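Local coordinates for sugar ABC transporter, periplasmic sugar-binding protein (Caulobacter crescentus, PDB 4IRX) that binds myo-inositol in the periplasm, probably as the receptor that hands the sugar alcohol to an ABC transporter for uptake, at residues L85-V90 with G101-V106; D122-T127 with P162-V167; T181-I186 with L210-A215. One frame throughout, in Å; residues are numbered along the deposited sequence.

Contact 1: residues L85-V90 with G101-V106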
ATOM      1  N   LEU A  85      -5.724 -22.498   6.679  1.00 19.00           N
ATOM      2  CA  LEU A  85      -7.103 -22.156   6.362  0.59 16.65           C
ATOM      3  C   LEU A  85      -7.589 -22.909   5.119  1.00 16.55           C
ATOM      4  O   LEU A  85      -8.696 -23.479   5.131  1.00 15.58           O
ATOM      5  CB  LEU A  85      -7.294 -20.634   6.218  0.59 13.42           C
ATOM      6  CG  LEU A  85      -7.980 -19.980   7.418  0.59 16.30           C
ATOM      7  CD1 LEU A  85      -7.146 -20.095   8.683  0.59 15.59           C
ATOM      8  CD2 LEU A  85      -8.304 -18.508   7.141  0.59 11.93           C
ATOM      9  N   VAL A  86      -6.772 -22.941   4.070  1.00 16.34           N
ATOM     10  CA  VAL A  86      -7.141 -23.661   2.842  1.00 17.52           C
ATOM     11  C   VAL A  86      -7.364 -25.157   3.092  1.00 20.27           C
ATOM     12  O   VAL A  86      -8.358 -25.736   2.631  1.00 21.35           O
ATOM     13  CB  VAL A  86      -6.148 -23.387   1.676  1.00 22.55           C
ATOM     14  CG1 VAL A  86      -6.282 -24.428   0.571  1.00 28.05           C
ATOM     15  CG2 VAL A  86      -6.363 -21.976   1.122  1.00 20.91           C
ATOM     16  N   GLU A  87      -6.477 -25.759   3.872  1.00 18.60           N
ATOM     17  CA  GLU A  87      -6.610 -27.165   4.238  1.00 20.41           C
ATOM     18  C   GLU A  87      -7.900 -27.475   5.013  1.00 26.44           C
ATOM     19  O   GLU A  87      -8.429 -28.585   4.915  1.00 28.35           O
ATOM     20  CB  GLU A  87      -5.348 -27.629   4.980  1.00 21.45           C
ATOM     21  CG  GLU A  87      -4.156 -27.731   4.032  1.00 35.47           C
ATOM     22  CD  GLU A  87      -2.823 -27.957   4.727  1.00 50.63           C
ATOM     23  OE1 GLU A  87      -2.798 -28.146   5.966  1.00 47.09           O
ATOM     24  OE2 GLU A  87      -1.791 -27.941   4.017  1.00 49.57           O
ATOM     25  N   GLN A  88      -8.416 -26.489   5.749  1.00 20.47           N
ATOM     26  CA  GLN A  88      -9.685 -26.608   6.461  1.00 19.83           C
ATOM     27  C   GLN A  88     -10.874 -26.283   5.567  1.00 18.79           C
ATOM     28  O   GLN A  88     -12.011 -26.282   6.038  1.00 26.14           O
ATOM     29  CB  GLN A  88      -9.759 -25.601   7.600  1.00 22.73           C
ATOM     30  CG  GLN A  88      -8.773 -25.773   8.692  1.00 28.90           C
ATOM     31  CD  GLN A  88      -8.996 -24.737   9.752  1.00 31.68           C
ATOM     32  OE1 GLN A  88     -10.110 -24.587  10.253  1.00 26.84           O
ATOM     33  NE2 GLN A  88      -7.954 -23.981  10.073  1.00 26.99           N
ATOM     34  N   GLY A  89     -10.623 -25.946   4.307  1.00 19.17           N
ATOM     35  CA  GLY A  89     -11.709 -25.597   3.405  1.00 16.25           C
ATOM     36  C   GLY A  89     -12.158 -24.141   3.478  1.00 19.45           C
ATOM     37  O   GLY A  89     -13.279 -23.815   3.094  1.00 16.04           O
ATOM     38  N   VAL A  90     -11.295 -23.263   3.986  1.00 13.98           N
ATOM     39  CA  VAL A  90     -11.585 -21.825   3.966  1.00 13.47           C
ATOM     40  C   VAL A  90     -10.820 -21.209   2.817  1.00 16.23           C
ATOM     41  O   VAL A  90      -9.584 -21.350   2.737  1.00 16.14           O
ATOM     42  CB  VAL A  90     -11.153 -21.169   5.269  1.00 14.91           C
ATOM     43  CG1 VAL A  90     -11.467 -19.651   5.251  1.00 17.44           C
ATOM     44  CG2 VAL A  90     -11.836 -21.845   6.450  1.00 15.65           C
ATOM     45  N   GLY A 101       5.154 -17.934  -0.464  1.00 21.99           N
ATOM     46  CA  GLY A 101       6.111 -18.869   0.096  1.00 28.96           C
ATOM     47  C   GLY A 101       5.495 -20.094   0.729  1.00 32.98           C
ATOM     48  O   GLY A 101       6.209 -20.936   1.276  1.00 36.68           O
ATOM     49  N   GLY A 102       4.179 -20.227   0.625  1.00 25.32           N
ATOM     50  CA  GLY A 102       3.519 -21.389   1.185  1.00 26.05           C
ATOM     51  C   GLY A 102       3.331 -22.503   0.182  1.00 21.85           C
ATOM     52  O   GLY A 102       3.776 -22.424  -0.961  1.00 23.47           O
ATOM     53  N   LYS A 103       2.656 -23.545   0.642  1.00 26.13           N
ATOM     54  CA  LYS A 103       2.332 -24.720  -0.145  1.00 24.80           C
ATOM     55  C   LYS A 103       1.345 -24.329  -1.238  1.00 24.47           C
ATOM     56  O   LYS A 103       1.466 -24.733  -2.390  1.00 31.87           O
ATOM     57  CB  LYS A 103       1.696 -25.744   0.797  1.00 35.05           C
ATOM     58  CG  LYS A 103       1.682 -27.187   0.357  1.00 45.43           C
ATOM     59  CD  LYS A 103       1.246 -28.047   1.549  1.00 40.83           C
ATOM     60  CE  LYS A 103       1.143 -29.523   1.198  1.00 57.33           C
ATOM     61  NZ  LYS A 103       0.228 -29.763   0.044  1.00 61.62           N
ATOM     62  N   THR A 104       0.376 -23.503  -0.858  1.00 22.75           N
ATOM     63  CA  THR A 104      -0.707 -23.136  -1.754  1.00 23.52           C
ATOM     64  C   THR A 104      -0.494 -21.750  -2.345  1.00 19.23           C
ATOM     65  O   THR A 104       0.044 -20.863  -1.671  1.00 25.37           O
ATOM     66  CB  THR A 104      -2.049 -23.219  -0.998  1.00 32.23           C
ATOM     67  OG1 THR A 104      -2.312 -24.584  -0.649  1.00 39.84           O
ATOM     68  CG2 THR A 104      -3.184 -22.683  -1.835  1.00 36.06           C
ATOM     69  N   ALA A 105      -0.884 -21.561  -3.599  1.00 22.48           N
ATOM     70  CA  ALA A 105      -0.813 -20.244  -4.213  1.00 20.52           C
ATOM     71  C   ALA A 105      -2.067 -19.486  -3.796  1.00 24.85           C
ATOM     72  O   ALA A 105      -3.189 -19.896  -4.099  1.00 26.84           O
ATOM     73  CB  ALA A 105      -0.748 -20.357  -5.718  1.00 28.04           C
ATOM     74  N   VAL A 106      -1.877 -18.401  -3.063  1.00 14.29           N
ATOM     75  CA  VAL A 106      -2.999 -17.601  -2.607  1.00 17.37           C
ATOM     76  C   VAL A 106      -3.325 -16.543  -3.647  1.00 14.07           C
ATOM     77  O   VAL A 106      -2.461 -15.733  -4.007  1.00 14.25           O
ATOM     78  CB  VAL A 106      -2.678 -16.924  -1.278  1.00 12.25           C
ATOM     79  CG1 VAL A 106      -3.804 -15.983  -0.882  1.00 16.63           C
ATOM     80  CG2 VAL A 106      -2.458 -17.970  -0.228  1.00 16.68           C
TER
HETATM   81  O   HOH W   1      -2.635 -25.988   1.868  1.00 35.40           O
HETATM   82  O   HOH W   2      -1.997 -27.808   0.796  1.00 43.92           O
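E87 and K103 meet at the protein surface, where their chains cross at about a right angle and OE2 of E87 lies 3.9 Å from CD of K103. The charged ends stand farther apart, with E87 OE2 4.8 Å from K103 NZ, and are joined through water instead. One water donates to OE2 of E87 and accepts from NZ of K103 at 3.1 Å. A second water also donates to OE2 of E87, at 3.0 Å, and is hydrogen-bonded to OG1 of T104 at 2.9 Å. One carboxylate oxygen thus collects two bridging waters. Long, polar, flexible residues suit such a solvent-rich seam, where direct contact is slight.

Beside the waters, V86 and T104 reach toward each other tip to tip, CG1 of V86 lying 4.2 Å from OG1 of T104. That methyl is placed anti to the backbone N of V86 (chi1 163°), while the threonine hydroxyl stands beside its own backbone N (chi1 -66°), where it can serve the water.

D83, on the same helix, holds the loop by accepting the N-H groups of K103 and T104 with its two carboxylate oxygens. Beyond the last turn of helix 79-87, G89 is the first residue to leave helical angles, with a positive phi (85°) that would press any side chain against the preceding carbonyl oxygen. Bonds from G89 N to V86 O and from V90 N to L85 O complete a Schellman motif, which ends the helix and turns the chain toward strand 91-95 in this alpha/beta periplasmic-binding-protein fold.

Contact 2: residues D122-T127 with P162-V167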
ATOM      1  N   ASP A 122      11.128   6.361 -13.066  1.00  8.32           N
ATOM      2  CA  ASP A 122      11.124   6.844 -14.451  1.00 10.49           C
ATOM      3  C   ASP A 122      10.877   8.342 -14.457  1.00  9.72           C
ATOM      4  O   ASP A 122      11.473   9.066 -15.259  1.00 11.33           O
ATOM      5  CB  ASP A 122      10.100   6.103 -15.337  1.00 10.74           C
ATOM      6  CG  ASP A 122      10.546   4.701 -15.728  1.00 12.00           C
ATOM      7  OD1 ASP A 122      11.725   4.338 -15.538  1.00 13.95           O
ATOM      8  OD2 ASP A 122       9.672   3.941 -16.212  1.00 17.24           O
ATOM      9  N   TRP A 123      10.026   8.810 -13.553  1.00  9.53           N
ATOM     10  CA  TRP A 123       9.835  10.242 -13.383  1.00  9.37           C
ATOM     11  C   TRP A 123      11.139  10.952 -13.024  1.00 10.47           C
ATOM     12  O   TRP A 123      11.445  12.040 -13.557  1.00 10.11           O
ATOM     13  CB  TRP A 123       8.724  10.565 -12.350  1.00 10.43           C
ATOM     14  CG  TRP A 123       8.547  12.047 -12.153  1.00 11.34           C
ATOM     15  CD1 TRP A 123       7.690  12.880 -12.804  1.00 16.16           C
ATOM     16  CD2 TRP A 123       9.301  12.862 -11.254  1.00 16.41           C
ATOM     17  NE1 TRP A 123       7.862  14.178 -12.357  1.00 17.80           N
ATOM     18  CE2 TRP A 123       8.843  14.190 -11.399  1.00 17.41           C
ATOM     19  CE3 TRP A 123      10.315  12.598 -10.335  1.00 17.22           C
ATOM     20  CZ2 TRP A 123       9.376  15.256 -10.652  1.00 17.21           C
ATOM     21  CZ3 TRP A 123      10.842  13.660  -9.587  1.00 20.22           C
ATOM     22  CH2 TRP A 123      10.366  14.962  -9.755  1.00 20.08           C
ATOM     23  N   VAL A 124      11.903  10.369 -12.106  1.00  8.45           N
ATOM     24  CA  VAL A 124      13.184  10.956 -11.718  1.00  9.34           C
ATOM     25  C   VAL A 124      14.119  11.028 -12.936  1.00 10.63           C
ATOM     26  O   VAL A 124      14.736  12.059 -13.193  1.00 10.08           O
ATOM     27  CB  VAL A 124      13.874  10.157 -10.579  1.00  8.03           C
ATOM     28  CG1 VAL A 124      15.250  10.745 -10.295  1.00 10.76           C
ATOM     29  CG2 VAL A 124      12.976  10.156  -9.328  1.00 12.81           C
ATOM     30  N   VAL A 125      14.205   9.930 -13.690  1.00 10.85           N
ATOM     31  CA  VAL A 125      15.144   9.869 -14.802  1.00 12.10           C
ATOM     32  C   VAL A 125      14.738  10.859 -15.895  1.00 11.59           C
ATOM     33  O   VAL A 125      15.579  11.513 -16.500  1.00 12.03           O
ATOM     34  CB  VAL A 125      15.291   8.436 -15.318  1.00 10.30           C
ATOM     35  CG1 VAL A 125      16.183   8.412 -16.573  1.00 15.11           C
ATOM     36  CG2 VAL A 125      15.887   7.578 -14.236  1.00 12.53           C
ATOM     37  N   LYS A 126      13.442  11.034 -16.109  1.00  9.61           N
ATOM     38  CA  LYS A 126      12.980  11.989 -17.117  1.00 10.97           C
ATOM     39  C   LYS A 126      13.224  13.429 -16.666  1.00 13.80           C
ATOM     40  O   LYS A 126      13.599  14.297 -17.464  1.00 13.52           O
ATOM     41  CB  LYS A 126      11.498  11.769 -17.425  1.00 17.45           C
ATOM     42  CG  LYS A 126      10.854  12.904 -18.216  1.00 18.61           C
ATOM     43  CD  LYS A 126       9.422  12.557 -18.592  1.00 34.86           C
ATOM     44  CE  LYS A 126       8.725  13.729 -19.262  1.00 47.05           C
ATOM     45  NZ  LYS A 126       7.290  13.419 -19.536  1.00 46.96           N
ATOM     46  N   THR A 127      13.019  13.676 -15.378  1.00 11.17           N
ATOM     47  CA  THR A 127      13.085  15.021 -14.811  1.00 11.52           C
ATOM     48  C   THR A 127      14.518  15.481 -14.569  1.00 10.54           C
ATOM     49  O   THR A 127      14.811  16.677 -14.595  1.00 11.52           O
ATOM     50  CB  THR A 127      12.252  15.057 -13.498  1.00 12.14           C
ATOM     51  OG1 THR A 127      10.900  14.716 -13.824  1.00 13.70           O
ATOM     52  CG2 THR A 127      12.290  16.428 -12.822  1.00 15.49           C
ATOM     53  N   PRO A 162      24.807   5.341 -13.035  1.00 10.78           N
ATOM     54  CA  PRO A 162      25.489   5.813 -11.827  1.00  8.95           C
ATOM     55  C   PRO A 162      25.284   7.284 -11.529  1.00  9.82           C
ATOM     56  O   PRO A 162      25.587   7.724 -10.406  1.00 12.78           O
ATOM     57  CB  PRO A 162      26.976   5.531 -12.105  1.00 11.33           C
ATOM     58  CG  PRO A 162      26.954   4.475 -13.177  1.00 21.52           C
ATOM     59  CD  PRO A 162      25.726   4.703 -13.993  1.00 13.96           C
ATOM     60  N   ALA A 163      24.784   8.057 -12.492  1.00 10.42           N
ATOM     61  CA  ALA A 163      24.485   9.451 -12.197  1.00 11.41           C
ATOM     62  C   ALA A 163      23.230   9.596 -11.334  1.00 11.37           C
ATOM     63  O   ALA A 163      23.000  10.664 -10.748  1.00 11.71           O
ATOM     64  CB  ALA A 163      24.351  10.239 -13.489  1.00 14.40           C
ATOM     65  N   PHE A 164      22.441   8.530 -11.224  1.00 11.56           N
ATOM     66  CA  PHE A 164      21.247   8.540 -10.366  1.00  8.60           C
ATOM     67  C   PHE A 164      21.591   7.844  -9.076  1.00 11.14           C
ATOM     68  O   PHE A 164      21.631   6.618  -9.023  1.00 13.55           O
ATOM     69  CB  PHE A 164      20.075   7.892 -11.080  1.00  8.92           C
ATOM     70  CG  PHE A 164      19.684   8.647 -12.303  1.00 10.60           C
ATOM     71  CD1 PHE A 164      18.782   9.689 -12.227  1.00  9.28           C
ATOM     72  CD2 PHE A 164      20.305   8.392 -13.529  1.00 12.18           C
ATOM     73  CE1 PHE A 164      18.464  10.441 -13.347  1.00 10.99           C
ATOM     74  CE2 PHE A 164      19.985   9.147 -14.665  1.00 10.71           C
ATOM     75  CZ  PHE A 164      19.068  10.171 -14.574  1.00 11.89           C
ATOM     76  N   LYS A 165      21.873   8.608  -8.030  1.00  9.78           N
ATOM     77  CA  LYS A 165      22.416   8.002  -6.824  1.00 10.95           C
ATOM     78  C   LYS A 165      21.377   7.806  -5.746  1.00 11.22           C
ATOM     79  O   LYS A 165      20.680   8.745  -5.365  1.00 14.24           O
ATOM     80  CB  LYS A 165      23.565   8.841  -6.292  1.00 15.91           C
ATOM     81  CG  LYS A 165      24.683   8.968  -7.340  1.00 21.01           C
ATOM     82  CD  LYS A 165      25.958   9.623  -6.838  1.00 31.80           C
ATOM     83  CE  LYS A 165      26.929   9.815  -8.003  1.00 25.21           C
ATOM     84  NZ  LYS A 165      27.430   8.530  -8.581  1.00 22.99           N
ATOM     85  N   ILE A 166      21.267   6.576  -5.251  1.00 10.02           N
ATOM     86  CA  ILE A 166      20.444   6.326  -4.073  1.00  9.63           C
ATOM     87  C   ILE A 166      21.344   6.587  -2.879  1.00 10.71           C
ATOM     88  O   ILE A 166      22.147   5.738  -2.500  1.00 13.18           O
ATOM     89  CB  ILE A 166      19.841   4.909  -4.045  1.00  9.68           C
ATOM     90  CG1 ILE A 166      18.960   4.677  -5.278  1.00 11.39           C
ATOM     91  CG2 ILE A 166      19.008   4.725  -2.784  1.00 10.90           C
ATOM     92  CD1 ILE A 166      18.311   3.278  -5.341  1.00 14.31           C
ATOM     93  N   VAL A 167      21.237   7.799  -2.337  1.00  9.88           N
ATOM     94  CA  VAL A 167      22.133   8.235  -1.268  1.00 11.19           C
ATOM     95  C   VAL A 167      21.852   7.496   0.026  1.00 16.51           C
ATOM     96  O   VAL A 167      22.784   7.091   0.725  1.00 18.74           O
ATOM     97  CB  VAL A 167      22.106   9.751  -1.124  1.00 13.11           C
ATOM     98  CG1 VAL A 167      22.694  10.399  -2.345  1.00 16.06           C
ATOM     99  CG2 VAL A 167      20.698  10.226  -0.974  1.00 22.44           C
TER
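V125 sets its CG2 methyl over one face of the F164 ring, 4.0 Å from the centroid and only 13° off the ring normal, a CH-pi contact. It joins the C-terminal end of helix 113-127 to the start of strand 164-171, an edge strand of the four-stranded parallel sheet in this alpha/beta fold. The ring reaches the helix because its CG stands beside the backbone N of F164 (chi1 -63°), and the phenylalanine and valine side chains cross at about a right angle. V125 also offers its other methyl, CG1, 3.9 Å from CZ of F164. A branched residue suits this place, since one methyl lies over the face while the other packs beside CZ.

V124 and F164 run alongside one another in opposing senses, CG1 of V124 4.2 Å from CD1 of F164, and V124 continues inward onto V134, V197 and L199 of the sheet. A buried phenylalanine thus fills the angle between helix and strand; an alanine in place of F164 would probably open a gap beside the helix and leave CG2 of V125 without the ring face beneath it. The backbone itself takes part where CE1 of F164 lies 3.7 Å from CA of V125.

Contact 3: residues T181-I186 with L210-A215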
ATOM      1  N   THR A 181      11.068  12.208  11.457  1.00 11.72           N
ATOM      2  CA  THR A 181      12.367  12.158  12.109  1.00  9.55           C
ATOM      3  C   THR A 181      13.398  11.425  11.260  1.00 11.46           C
ATOM      4  O   THR A 181      14.567  11.834  11.189  1.00 12.12           O
ATOM      5  CB  THR A 181      12.265  11.531  13.495  1.00 13.67           C
ATOM      6  OG1 THR A 181      11.651  10.255  13.390  1.00 16.45           O
ATOM      7  CG2 THR A 181      11.392  12.398  14.423  1.00 19.02           C
ATOM      8  N   VAL A 182      12.975  10.352  10.587  1.00 12.06           N
ATOM      9  CA  VAL A 182      13.893   9.633   9.705  1.00  9.97           C
ATOM     10  C   VAL A 182      14.388  10.573   8.596  1.00 10.40           C
ATOM     11  O   VAL A 182      15.578  10.631   8.299  1.00 10.57           O
ATOM     12  CB  VAL A 182      13.222   8.382   9.093  1.00 10.28           C
ATOM     13  CG1 VAL A 182      14.040   7.835   7.913  1.00 13.89           C
ATOM     14  CG2 VAL A 182      13.037   7.325  10.164  1.00 15.06           C
ATOM     15  N   THR A 183      13.476  11.325   7.987  1.00 10.91           N
ATOM     16  CA  THR A 183      13.842  12.268   6.933  1.00  9.83           C
ATOM     17  C   THR A 183      14.721  13.406   7.460  1.00  9.99           C
ATOM     18  O   THR A 183      15.720  13.763   6.841  1.00  9.56           O
ATOM     19  CB  THR A 183      12.600  12.806   6.180  1.00  8.68           C
ATOM     20  OG1 THR A 183      11.867  11.688   5.655  1.00 11.46           O
ATOM     21  CG2 THR A 183      13.010  13.706   5.008  1.00 10.74           C
ATOM     22  N   GLN A 184      14.386  13.911   8.649  1.00 10.11           N
ATOM     23  CA  GLN A 184      15.219  14.950   9.249  1.00  9.00           C
ATOM     24  C   GLN A 184      16.657  14.504   9.422  1.00  7.63           C
ATOM     25  O   GLN A 184      17.592  15.233   9.070  1.00  9.57           O
ATOM     26  CB  GLN A 184      14.659  15.389  10.601  1.00  8.10           C
ATOM     27  CG  GLN A 184      13.418  16.269  10.458  1.00  9.72           C
ATOM     28  CD  GLN A 184      12.930  16.790  11.785  1.00 10.62           C
ATOM     29  OE1 GLN A 184      12.667  16.002  12.710  1.00 14.49           O
ATOM     30  NE2 GLN A 184      12.818  18.115  11.902  1.00 11.26           N
ATOM     31  N   ASN A 185      16.844  13.289   9.933  1.00  9.01           N
ATOM     32  CA  ASN A 185      18.176  12.796  10.198  1.00  8.77           C
ATOM     33  C   ASN A 185      18.949  12.576   8.888  1.00 10.41           C
ATOM     34  O   ASN A 185      20.155  12.852   8.815  1.00 11.06           O
ATOM     35  CB  ASN A 185      18.093  11.534  11.037  1.00  8.69           C
ATOM     36  CG  ASN A 185      17.822  11.828  12.489  1.00 13.45           C
ATOM     37  OD1 ASN A 185      17.994  12.963  12.941  1.00 13.96           O
ATOM     38  ND2 ASN A 185      17.377  10.817  13.231  1.00 14.37           N
ATOM     39  N   ILE A 186      18.248  12.108   7.850  1.00 12.25           N
ATOM     40  CA  ILE A 186      18.868  11.945   6.545  1.00 11.03           C
ATOM     41  C   ILE A 186      19.291  13.302   6.003  1.00 10.27           C
ATOM     42  O   ILE A 186      20.425  13.459   5.511  1.00 12.00           O
ATOM     43  CB  ILE A 186      17.918  11.247   5.571  1.00 10.56           C
ATOM     44  CG1 ILE A 186      17.717   9.792   6.010  1.00 10.88           C
ATOM     45  CG2 ILE A 186      18.476  11.345   4.152  1.00 10.25           C
ATOM     46  CD1 ILE A 186      16.630   9.072   5.204  1.00 11.26           C
ATOM     47  N   LEU A 210       7.747  15.963   3.612  1.00  8.13           N
ATOM     48  CA  LEU A 210       7.538  17.385   3.257  1.00 10.54           C
ATOM     49  C   LEU A 210       7.785  18.288   4.466  1.00 11.24           C
ATOM     50  O   LEU A 210       8.402  19.368   4.341  1.00 12.60           O
ATOM     51  CB  LEU A 210       6.128  17.643   2.708  1.00 14.70           C
ATOM     52  CG  LEU A 210       5.723  17.280   1.271  1.00 23.09           C
ATOM     53  CD1 LEU A 210       4.238  17.513   1.110  1.00 21.35           C
ATOM     54  CD2 LEU A 210       6.478  18.146   0.268  1.00 22.21           C
ATOM     55  N   GLU A 211       7.287  17.855   5.626  1.00 11.15           N
ATOM     56  CA  GLU A 211       7.477  18.635   6.849  1.00 11.33           C
ATOM     57  C   GLU A 211       8.942  18.700   7.235  1.00 14.33           C
ATOM     58  O   GLU A 211       9.415  19.767   7.618  1.00 14.13           O
ATOM     59  CB  GLU A 211       6.610  18.086   7.982  1.00 12.21           C
ATOM     60  CG  GLU A 211       5.143  18.306   7.681  1.00 13.07           C
ATOM     61  CD  GLU A 211       4.226  17.536   8.552  1.00 12.54           C
ATOM     62  OE1 GLU A 211       4.655  16.617   9.271  1.00 16.01           O
ATOM     63  OE2 GLU A 211       3.017  17.856   8.545  1.00 17.03           O
ATOM     64  N   ALA A 212       9.667  17.588   7.112  1.00 12.92           N
ATOM     65  CA  ALA A 212      11.106  17.608   7.389  1.00  9.69           C
ATOM     66  C   ALA A 212      11.851  18.587   6.473  1.00 11.10           C
ATOM     67  O   ALA A 212      12.752  19.317   6.923  1.00  9.95           O
ATOM     68  CB  ALA A 212      11.682  16.197   7.269  1.00 10.07           C
ATOM     69  N   VAL A 213      11.473  18.620   5.201  1.00 11.80           N
ATOM     70  CA  VAL A 213      12.062  19.557   4.260  1.00 14.80           C
ATOM     71  C   VAL A 213      11.815  21.002   4.684  1.00 13.47           C
ATOM     72  O   VAL A 213      12.755  21.803   4.693  1.00 13.34           O
ATOM     73  CB  VAL A 213      11.564  19.275   2.848  1.00 10.64           C
ATOM     74  CG1 VAL A 213      11.914  20.439   1.915  1.00 14.66           C
ATOM     75  CG2 VAL A 213      12.145  17.951   2.382  1.00 10.42           C
ATOM     76  N   ARG A 214      10.587  21.309   5.112  1.00 15.58           N
ATOM     77  CA  ARG A 214      10.277  22.646   5.636  1.00 16.46           C
ATOM     78  C   ARG A 214      10.999  22.936   6.940  1.00 14.79           C
ATOM     79  O   ARG A 214      11.545  24.036   7.109  1.00 16.70           O
ATOM     80  CB  ARG A 214       8.781  22.809   5.850  1.00 17.04           C
ATOM     81  CG  ARG A 214       7.981  22.752   4.578  1.00 24.93           C
ATOM     82  CD  ARG A 214       6.687  23.529   4.758  1.00 42.43           C
ATOM     83  NE  ARG A 214       5.904  22.971   5.857  1.00 38.42           N
ATOM     84  CZ  ARG A 214       5.024  21.990   5.708  1.00 50.35           C
ATOM     85  NH1 ARG A 214       4.824  21.474   4.505  1.00 33.19           N
ATOM     86  NH2 ARG A 214       4.347  21.527   6.751  1.00 42.80           N
ATOM     87  N   ALA A 215      11.011  21.961   7.855  1.00 13.29           N
ATOM     88  CA  ALA A 215      11.690  22.154   9.138  1.00 13.28           C
ATOM     89  C   ALA A 215      13.177  22.429   8.948  1.00 14.83           C
ATOM     90  O   ALA A 215      13.805  23.079   9.791  1.00 18.36           O
ATOM     91  CB  ALA A 215      11.501  20.938  10.036  1.00 12.78           C
TER
HETATM   92  O   HOH W   3      14.289  19.114   9.422  1.00 19.16           O
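A212 presents its CB methyl to two neighbouring residues of the facing helix, CG2 of T183 and CG of Q184, each 3.6 Å away. This is helix-to-helix packing within the alpha/beta periplasmic-binding-protein fold, joining helix 176-189 to helix 203-215. Over these segments the axes run in broadly the same direction, 43° apart, and approach to 8.4 Å. Alanine fits here because the backbones come closest at this point, with CA of Q184 5.2 Å from CA of A212, which leaves little room for a larger side chain.

The torsion of T183 divides its two branches between separate tasks. At chi1 -57° the methyl CG2 points anti to the backbone N and on to A212, while OG1 stays beside the backbone N and bonds to the carbonyl of A179 one turn earlier. The buried hydroxyl is thereby satisfied within its own helix, and an apolar group is left to face the partner.

Q184 starts off alongside the interface rather than into it. Its CG stands beside the backbone N (chi1 -75°) and the chain then extends, so the methylene at CG packs on A212 and the amide is carried farther along to A215. Glutamine suits this position, having aliphatic length for the packed side and a polar end for the more solvent-exposed border. The amide nitrogen is linked to the opposite helix by a water that accepts from NE2 of Q184 at 3.1 Å and donates to O of A212 at 2.9 Å. Beside that water, NE2 of Q184 also lies 3.6 Å from the CB methyl of A215.

The three contacts follow one another along the chain, each closing before the next opens. Contact 1 joins the end of helix 79-87 to the loop between strands 91-95 and 108-111, in the half built on the seven-stranded mixed sheet; contacts 2 and 3 belong to the half built on the four-stranded parallel sheet. Accordingly, contact 1 is centred about 41 Å from contact 2 and about 43 Å from contact 3, which lies on the opposite side of the chain's centre. Contacts 2 and 3 are about 20 Å apart between centres and about 6 Å at their nearest atoms, linked by strand 164-171 running on to helix 176-189. All three are structural contacts within a lobe, while myo-inositol sits between the two lobes.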